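Local coordinates for Dps family protein (Staphylococcus aureus subsp. aureus, PDB 2D5K), which probably oxidises and stores iron inside a hollow twelve-subunit shell, as Dps proteins of the ferritin family do, and is linked to compaction of the nucleoid, at residues 81-86 against 104-109. Residues are numbered along the deposited sequence; the frame is centred on the assembly and turned at random.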
loop_
_atom_site.group_PDB
_atom_site.type_symbol
_atom_site.label_atom_id
_atom_site.label_comp_id
_atom_site.label_asym_id
_atom_site.label_seq_id
_atom_site.Cartn_x
_atom_site.Cartn_y
_atom_site.Cartn_z
ATOM N N SER B 81 -37.732 -3.050 14.855
ATOM C CA SER B 81 -36.928 -1.848 15.070
ATOM C C SER B 81 -37.521 -0.725 15.923
ATOM O O SER B 81 -38.685 -0.355 15.760
ATOM C CB SER B 81 -36.524 -1.259 13.716
ATOM O OG SER B 81 -35.775 -0.066 13.887
ATOM N N ILE B 82 -36.709 -0.176 16.827
ATOM C CA ILE B 82 -37.148 0.951 17.645
ATOM C C ILE B 82 -36.727 2.212 16.892
ATOM O O ILE B 82 -37.089 3.334 17.258
ATOM C CB ILE B 82 -36.508 0.958 19.057
ATOM C CG1 ILE B 82 -34.986 1.071 18.954
ATOM C CG2 ILE B 82 -36.932 -0.290 19.817
ATOM C CD1 ILE B 82 -34.307 1.345 20.284
ATOM N N VAL B 83 -35.941 2.015 15.838
ATOM C CA VAL B 83 -35.501 3.118 14.995
ATOM C C VAL B 83 -36.575 3.253 13.925
ATOM O O VAL B 83 -36.871 2.293 13.209
ATOM C CB VAL B 83 -34.149 2.818 14.312
ATOM C CG1 VAL B 83 -33.817 3.918 13.308
ATOM C CG2 VAL B 83 -33.051 2.708 15.360
ATOM N N LYS B 84 -37.172 4.433 13.826
ATOM C CA LYS B 84 -38.218 4.656 12.844
ATOM C C LYS B 84 -37.642 5.243 11.568
ATOM O O LYS B 84 -36.567 5.842 11.580
ATOM C CB LYS B 84 -39.295 5.574 13.432
ATOM C CG LYS B 84 -39.884 5.023 14.731
ATOM C CD LYS B 84 -40.387 3.591 14.536
ATOM C CE LYS B 84 -40.615 2.867 15.862
ATOM N NZ LYS B 84 -41.619 3.550 16.721
ATOM N N GLU B 85 -38.351 5.058 10.461
ATOM C CA GLU B 85 -37.883 5.574 9.184
ATOM C C GLU B 85 -37.918 7.094 9.149
ATOM O O GLU B 85 -38.655 7.731 9.906
ATOM C CB GLU B 85 -38.724 4.996 8.044
ATOM C CG GLU B 85 -38.710 3.477 8.016
ATOM C CD GLU B 85 -38.644 2.923 6.612
ATOM O OE1 GLU B 85 -39.710 2.743 5.983
ATOM O OE2 GLU B 85 -37.515 2.681 6.135
ATOM N N ALA B 86 -37.111 7.669 8.269
ATOM C CA ALA B 86 -37.036 9.115 8.136
ATOM C C ALA B 86 -38.347 9.715 7.646
ATOM O O ALA B 86 -39.061 9.112 6.844
ATOM C CB ALA B 86 -35.912 9.487 7.176
ATOM N N THR B 104 -29.348 7.228 21.703
ATOM C CA THR B 104 -29.618 7.196 23.136
ATOM C C THR B 104 -30.517 5.987 23.413
ATOM O O THR B 104 -30.294 5.236 24.370
ATOM C CB THR B 104 -30.342 8.484 23.601
ATOM O OG1 THR B 104 -29.420 9.580 23.578
ATOM C CG2 THR B 104 -30.896 8.314 25.020
ATOM N N ASN B 105 -31.529 5.796 22.568
ATOM C CA ASN B 105 -32.450 4.677 22.733
ATOM C C ASN B 105 -31.754 3.332 22.568
ATOM O O ASN B 105 -31.994 2.398 23.334
ATOM C CB ASN B 105 -33.604 4.765 21.728
ATOM C CG ASN B 105 -34.489 5.973 21.960
ATOM O OD1 ASN B 105 -34.505 6.550 23.052
ATOM N ND2 ASN B 105 -35.247 6.354 20.937
ATOM N N ILE B 106 -30.900 3.234 21.556
ATOM C CA ILE B 106 -30.171 2.002 21.299
ATOM C C ILE B 106 -29.206 1.688 22.441
ATOM O O ILE B 106 -29.109 0.543 22.882
ATOM C CB ILE B 106 -29.395 2.103 19.968
ATOM C CG1 ILE B 106 -30.394 2.126 18.806
ATOM C CG2 ILE B 106 -28.409 0.933 19.832
ATOM C CD1 ILE B 106 -29.795 2.559 17.476
ATOM N N SER B 107 -28.495 2.700 22.928
ATOM C CA SER B 107 -27.550 2.470 24.012
ATOM C C SER B 107 -28.268 1.915 25.239
ATOM O O SER B 107 -27.741 1.048 25.933
ATOM C CB SER B 107 -26.815 3.761 24.377
ATOM O OG SER B 107 -25.843 3.507 25.382
ATOM N N LYS B 108 -29.473 2.414 25.504
ATOM C CA LYS B 108 -30.248 1.937 26.643
ATOM C C LYS B 108 -30.653 0.477 26.423
ATOM O O LYS B 108 -30.603 -0.337 27.349
ATOM C CB LYS B 108 -31.496 2.807 26.840
ATOM C CG LYS B 108 -32.352 2.386 28.023
ATOM C CD LYS B 108 -33.505 3.358 28.253
ATOM C CE LYS B 108 -34.374 2.912 29.424
ATOM N NZ LYS B 108 -35.528 3.833 29.642
ATOM N N GLN B 109 -31.053 0.146 25.198
ATOM C CA GLN B 109 -31.431 -1.230 24.876
ATOM C C GLN B 109 -30.223 -2.135 25.041
ATOM O O GLN B 109 -30.332 -3.260 25.533
ATOM C CB GLN B 109 -31.905 -1.367 23.428
ATOM C CG GLN B 109 -33.299 -0.891 23.122
ATOM C CD GLN B 109 -33.780 -1.441 21.791
ATOM O OE1 GLN B 109 -33.025 -1.476 20.815
ATOM N NE2 GLN B 109 -35.036 -1.875 21.742
HETATM O O HOH W 1 -34.993 4.994 18.360
#
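I82 reaches from the loop to the helix and lays its side chain against Q109, which comes from the opposite direction. Its CD1 lies nearest the amide, though also within 3.8 Å of Q109 CG on the stem, while the other branch, CG2, faces Q109 NE2. Both methyls press on the amide closer than van der Waals packing allows, so the exact spacing is doubtful. Placing CG1 between the backbone N and the carbonyl carbon (chi1 61°) sends the long branch out to the helix, where CD1 also meets N105 CB at 3.8 Å. Isoleucine suits this place because its branches, unequal in length, cover an amide and still touch the preceding turn of the helix. Deeper in, the shorter V83 suffices: its CG2 touches I106 CD1 at 3.9 Å, both residues being buried. No direct hydrogen bond joins the segments, but one water does, donating to I82 O (2.9 Å) and accepting from N105 ND2; N105 OD1 accepts from Q101, an amide suiting both roles.

Further out, S81, the first residue past helix 74-80 to leave helical backbone angles, gives its OG hydrogen to V83 O (2.7 Å), a bond spanning I82. N18 ND2 and Q15 NE2 grip Q109 OE1, limiting the amide's rotation; N18 OD1 accepts from I82 N. The contact thus ties the loop after helix 74-80 to the middle of helix 92-120, with helix 5-32 alongside, in the ferritin-like four-helix bundle.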